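PDB 2PYJ: DNA polymerase from Bacillus phage phi29, which replicates viral DNA from a protein primer, displacing the non-template strand with high processivity and fidelity. Local coordinates for residues I242-V247 with T463-P468; I40-D45 with G155-P160. The protein carries 2 engineered substitutions. All blocks are in the same frame, centred on the assembly; numbering follows the deposited sequence.

Following the chain from its N terminus, contact 2 opens first: I40-D45, at the end of edge strand 34-41, meets G155-P160, which leads into helix 160-182. It closes a loop of 109 intervening residues within the exonuclease region. Contact 1 opens only after contact 2 has closed, so the two neither nest nor cross. It joins I242-V247 to T463-P468, and the 215 residues between lie within the polymerization region. Contact 2 thus ties sheet edge to helix start, whereas contact 1 ties strand 241-250 of the palm sheet to the end of strand 459-463 and the loop that follows it. The nearest atoms of the two contacts are about 44 Å apart.

Contact 1. Residues I242-V247 with T463-P468; sequences IGEGMV and TGTEIP
M246 and G464 make the tight side of this contact. CG of M246 lies only 3.0 Å from O of G464, and further along the same side chain CE comes to 3.1 Å from O of T465, so the thioether arm runs close alongside the carbonyls of the turning loop. Its chi1 of 25° lies off the staggered positions, so the side chain may be strained, though so short an approach leaves its placement doubtful; the bend at chi3 brings the methyl in over the T465 carbonyl. SD also reaches O of E466, at 3.6 Å. One residue back, G245 CA gives a CH contact to O of G464 (3.3 Å), and the G464 amide donates to O of E244 at 3.1 Å, approaching from above the carbonyl plane, 44° out of it. G245 and T463 form a non-hydrogen-bonded antiparallel pair. This pairing belongs to the palm of a family B polymerase: strand 241-250 carries the catalytic magnesium ligand D249, and strand 459-463 directly follows the YCDTD motif, Y454 to D458, while the backbones of M246 and L462 are hydrogen-bonded. R451 ties down the loop from beyond the contact by bonding O of T463 and O of E466. The more open side is built from E244 and T465, where CG2 of T465 rests on the flank of the glutamate, 3.8 Å from E244 CB. The threonine places this methyl anti to its carbonyl carbon and beside the backbone N, while the extended glutamate passes it at a slant, with OE1 the nearest carboxylate atom. The other oxygen, OE2, makes a weak hydrogen bond to Y505. I242 is loosely met across the contact but buried, its CG2 4.4 Å from T463 CG2, with I453 and F237 packing against both residues.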
loop_
_atom_site.group_PDB
_atom_site.type_symbol
_atom_site.label_atom_id
_atom_site.label_comp_id
_atom_site.label_asym_id
_atom_site.label_seq_id
_atom_site.Cartn_x
_atom_site.Cartn_y
_atom_site.Cartn_z
ATOM N N ILE G 242 -4.051 28.256 10.926
ATOM C CA ILE G 242 -2.678 28.347 11.386
ATOM C C ILE G 242 -1.883 29.243 10.439
ATOM O O ILE G 242 -2.173 29.309 9.245
ATOM C CB ILE G 242 -2.049 26.930 11.483
ATOM C CG1 ILE G 242 -2.746 26.138 12.596
ATOM C CG2 ILE G 242 -0.538 27.008 11.722
ATOM C CD1 ILE G 242 -2.483 24.668 12.568
ATOM N N GLY G 243 -0.896 29.949 10.990
ATOM C CA GLY G 243 -0.006 30.795 10.197
ATOM C C GLY G 243 1.175 29.993 9.685
ATOM O O GLY G 243 1.019 28.848 9.240
ATOM N N GLU G 244 2.365 30.586 9.757
ATOM C CA GLU G 244 3.579 29.927 9.266
ATOM C C GLU G 244 3.905 28.635 10.028
ATOM O O GLU G 244 3.609 28.503 11.217
ATOM C CB GLU G 244 4.768 30.879 9.306
ATOM C CG GLU G 244 4.644 32.032 8.330
ATOM C CD GLU G 244 5.905 32.855 8.228
ATOM O OE1 GLU G 244 6.694 32.888 9.205
ATOM O OE2 GLU G 244 6.110 33.473 7.169
ATOM N N GLY G 245 4.506 27.688 9.320
ATOM C CA GLY G 245 4.891 26.419 9.909
ATOM C C GLY G 245 5.715 25.565 8.962
ATOM O O GLY G 245 6.030 25.985 7.854
ATOM N N MET G 246 6.077 24.369 9.411
ATOM C CA MET G 246 6.913 23.475 8.604
ATOM C C MET G 246 6.625 22.012 8.875
ATOM O O MET G 246 6.039 21.651 9.894
ATOM C CB MET G 246 8.418 23.767 8.814
ATOM C CG MET G 246 8.752 24.407 10.146
ATOM S SD MET G 246 10.511 24.488 10.549
ATOM C CE MET G 246 11.233 25.013 9.002
ATOM N N VAL G 247 7.046 21.178 7.933
ATOM C CA VAL G 247 6.882 19.755 8.024
ATOM C C VAL G 247 8.233 19.094 7.809
ATOM O O VAL G 247 8.972 19.448 6.883
ATOM C CB VAL G 247 5.883 19.208 6.970
ATOM C CG1 VAL G 247 5.612 17.723 7.211
ATOM C CG2 VAL G 247 4.566 20.021 6.978
ATOM N N THR G 463 4.354 24.538 14.187
ATOM C CA THR G 463 4.207 25.995 14.057
ATOM C C THR G 463 5.599 26.625 14.002
ATOM O O THR G 463 6.549 26.059 14.518
ATOM C CB THR G 463 3.430 26.625 15.253
ATOM O OG1 THR G 463 4.078 26.296 16.494
ATOM C CG2 THR G 463 1.983 26.144 15.279
ATOM N N GLY G 464 5.710 27.795 13.378
ATOM C CA GLY G 464 7.000 28.491 13.265
ATOM C C GLY G 464 7.900 27.881 12.200
ATOM O O GLY G 464 7.660 26.767 11.738
ATOM N N THR G 465 8.947 28.612 11.828
ATOM C CA THR G 465 9.798 28.252 10.684
ATOM C C THR G 465 11.264 27.927 11.047
ATOM O O THR G 465 12.091 27.708 10.156
ATOM C CB THR G 465 9.791 29.383 9.628
ATOM O OG1 THR G 465 10.311 30.589 10.210
ATOM C CG2 THR G 465 8.372 29.633 9.111
ATOM N N GLU G 466 11.583 27.895 12.337
ATOM C CA GLU G 466 12.942 27.539 12.773
ATOM C C GLU G 466 13.038 26.051 13.083
ATOM O O GLU G 466 12.114 25.464 13.624
ATOM C CB GLU G 466 13.388 28.373 13.978
ATOM C CG GLU G 466 12.344 28.520 15.074
ATOM C CD GLU G 466 12.942 28.871 16.420
ATOM O OE1 GLU G 466 12.639 29.973 16.935
ATOM O OE2 GLU G 466 13.714 28.044 16.964
ATOM N N ILE G 467 14.164 25.448 12.721
ATOM C CA ILE G 467 14.394 24.023 12.951
ATOM C C ILE G 467 14.551 23.765 14.455
ATOM O O ILE G 467 15.347 24.436 15.115
ATOM C CB ILE G 467 15.667 23.526 12.203
ATOM C CG1 ILE G 467 15.530 23.736 10.690
ATOM C CG2 ILE G 467 15.944 22.056 12.506
ATOM C CD1 ILE G 467 16.838 23.559 9.921
ATOM N N PRO G 468 13.774 22.806 15.007
ATOM C CA PRO G 468 13.966 22.470 16.423
ATOM C C PRO G 468 15.323 21.794 16.682
ATOM O O PRO G 468 15.869 21.140 15.787
ATOM C CB PRO G 468 12.806 21.513 16.725
ATOM C CG PRO G 468 12.386 20.967 15.406
ATOM C CD PRO G 468 12.695 22.012 14.382
#

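Contact 2. Residues I40-D45 with G155-P160; sequences IGNSLD and GYKITP. With EDO (1,2-ethanediol), chain B.
G155 and N42 are bridged by a water at the edge of the exonuclease domain, where the end of strand 34-41, outermost in the central mixed sheet of this RNase H-like fold, meets the loop leading into helix 160-182. The water accepts from N of G155 at 2.9 Å and donates to O of N42, linking the two backbones where they do not touch directly. At Y156 the backbone carbonyl takes over: ND2 of N42 donates to O of Y156 over 3.1 Å, in a nearly straight bond (168°). The acceptor lies almost in the plane of the asparagine amide, whereas the donor stands well above the tyrosine carbonyl plane. With chi1 of N42 at 65°, CG sits between the backbone N and the carbonyl carbon, which brings OD1 round to the side of its own N; in this crystal O2 of a 1,2-ethanediol, probably from the crystallisation liquor, accepts from that N and donates to OD1 of N42 at 2.7 Å. The Y156 hydroxyl bonds K150 and E162. K157 points its CB away but folds back at chi2, so that NZ comes to 3.3 Å from ND2 of N42; both groups are donors and make no bond. I158 supplies the apolar part. Its CD1 pushes between the end of the strand and N42, reaching O of G41 at 3.3 Å and CG2 of I40 at 4.0 Å, with the two isoleucines at about a right angle. Y163 of the following helix packs on both, and W25 and A26 of the neighbouring strand line I158. T159 then caps helix 160-182 through its side chain, and in return, as in a capping box, its backbone N bonds OE1 of E162.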
loop_
_atom_site.group_PDB
_atom_site.type_symbol
_atom_site.label_atom_id
_atom_site.label_comp_id
_atom_site.label_asym_id
_atom_site.label_seq_id
_atom_site.Cartn_x
_atom_site.Cartn_y
_atom_site.Cartn_z
ATOM N N ILE G 40 -3.648 -5.926 -32.846
ATOM C CA ILE G 40 -4.661 -5.033 -32.329
ATOM C C ILE G 40 -5.953 -5.314 -33.119
ATOM O O ILE G 40 -5.910 -5.499 -34.325
ATOM C CB ILE G 40 -4.208 -3.541 -32.471
ATOM C CG1 ILE G 40 -3.021 -3.258 -31.533
ATOM C CG2 ILE G 40 -5.386 -2.571 -32.202
ATOM C CD1 ILE G 40 -2.379 -1.924 -31.740
ATOM N N GLY G 41 -7.086 -5.374 -32.425
ATOM C CA GLY G 41 -8.375 -5.682 -33.071
ATOM C C GLY G 41 -9.543 -5.117 -32.293
ATOM O O GLY G 41 -9.357 -4.554 -31.214
ATOM N N ASN G 42 -10.753 -5.278 -32.832
ATOM C CA ASN G 42 -11.945 -4.625 -32.271
ATOM C C ASN G 42 -12.982 -5.591 -31.687
ATOM O O ASN G 42 -14.143 -5.224 -31.480
ATOM C CB ASN G 42 -12.584 -3.701 -33.321
ATOM C CG ASN G 42 -13.130 -4.460 -34.530
ATOM O OD1 ASN G 42 -12.937 -5.668 -34.662
ATOM N ND2 ASN G 42 -13.814 -3.743 -35.416
ATOM N N SER G 43 -12.545 -6.815 -31.396
ATOM C CA SER G 43 -13.440 -7.875 -30.947
ATOM C C SER G 43 -12.872 -8.625 -29.750
ATOM O O SER G 43 -11.803 -9.228 -29.843
ATOM C CB SER G 43 -13.699 -8.866 -32.091
ATOM O OG SER G 43 -14.455 -9.984 -31.636
ATOM N N LEU G 44 -13.602 -8.592 -28.631
ATOM C CA LEU G 44 -13.246 -9.384 -27.464
ATOM C C LEU G 44 -13.281 -10.888 -27.773
ATOM O O LEU G 44 -12.457 -11.642 -27.264
ATOM C CB LEU G 44 -14.159 -9.072 -26.277
ATOM C CG LEU G 44 -13.895 -9.848 -24.983
ATOM C CD1 LEU G 44 -12.429 -9.696 -24.516
ATOM C CD2 LEU G 44 -14.854 -9.393 -23.886
ATOM N N ASP G 45 -14.239 -11.307 -28.603
ATOM C CA ASP G 45 -14.342 -12.705 -29.035
ATOM C C ASP G 45 -13.050 -13.170 -29.690
ATOM O O ASP G 45 -12.545 -14.247 -29.399
ATOM C CB ASP G 45 -15.510 -12.879 -30.022
ATOM C CG ASP G 45 -16.864 -12.957 -29.332
ATOM O OD1 ASP G 45 -16.942 -12.879 -28.087
ATOM O OD2 ASP G 45 -17.871 -13.106 -30.048
ATOM N N GLY G 155 -18.542 -3.271 -33.657
ATOM C CA GLY G 155 -17.907 -3.317 -34.972
ATOM C C GLY G 155 -17.197 -2.028 -35.373
ATOM O O GLY G 155 -16.604 -1.960 -36.445
ATOM N N TYR G 156 -17.242 -1.006 -34.511
ATOM C CA TYR G 156 -16.542 0.259 -34.778
ATOM C C TYR G 156 -15.100 -0.024 -35.203
ATOM O O TYR G 156 -14.390 -0.803 -34.548
ATOM C CB TYR G 156 -16.535 1.150 -33.526
ATOM C CG TYR G 156 -15.504 2.263 -33.570
ATOM C CD1 TYR G 156 -15.781 3.466 -34.225
ATOM C CD2 TYR G 156 -14.247 2.105 -32.971
ATOM C CE1 TYR G 156 -14.841 4.496 -34.278
ATOM C CE2 TYR G 156 -13.292 3.129 -33.019
ATOM C CZ TYR G 156 -13.598 4.324 -33.668
ATOM O OH TYR G 156 -12.674 5.345 -33.725
ATOM N N LYS G 157 -14.668 0.619 -36.281
ATOM C CA LYS G 157 -13.325 0.406 -36.804
ATOM C C LYS G 157 -12.291 1.349 -36.159
ATOM O O LYS G 157 -12.474 2.570 -36.105
ATOM C CB LYS G 157 -13.315 0.515 -38.337
ATOM C CG LYS G 157 -14.257 -0.500 -39.053
ATOM C CD LYS G 157 -13.966 -1.963 -38.657
ATOM C CE LYS G 157 -14.999 -2.936 -39.228
ATOM N NZ LYS G 157 -15.015 -4.239 -38.461
ATOM N N ILE G 158 -11.212 0.750 -35.664
ATOM C CA ILE G 158 -10.146 1.470 -34.990
ATOM C C ILE G 158 -9.389 2.369 -35.969
ATOM O O ILE G 158 -8.911 1.905 -37.006
ATOM C CB ILE G 158 -9.169 0.461 -34.287
ATOM C CG1 ILE G 158 -9.904 -0.285 -33.163
ATOM C CG2 ILE G 158 -7.923 1.165 -33.745
ATOM C CD1 ILE G 158 -9.269 -1.606 -32.783
ATOM N N THR G 159 -9.293 3.659 -35.638
ATOM C CA THR G 159 -8.549 4.611 -36.460
ATOM C C THR G 159 -7.041 4.306 -36.406
ATOM O O THR G 159 -6.587 3.612 -35.502
ATOM C CB THR G 159 -8.792 6.075 -36.008
ATOM O OG1 THR G 159 -8.344 6.254 -34.658
ATOM C CG2 THR G 159 -10.272 6.439 -36.114
ATOM N N PRO G 160 -6.268 4.797 -37.398
ATOM C CA PRO G 160 -4.803 4.680 -37.312
ATOM C C PRO G 160 -4.214 5.289 -36.020
ATOM O O PRO G 160 -3.273 4.746 -35.463
ATOM C CB PRO G 160 -4.320 5.448 -38.541
ATOM C CG PRO G 160 -5.464 5.364 -39.503
ATOM C CD PRO G 160 -6.692 5.437 -38.656
HETATM C C1 EDO B . -8.813 -6.223 -36.728
HETATM O O1 EDO B . -8.873 -6.078 -38.154
HETATM C C2 EDO B . -10.183 -5.907 -36.142
HETATM O O2 EDO B . -10.548 -6.865 -35.136
HETATM O O HOH W 1 -16.478 -3.287 -31.602
#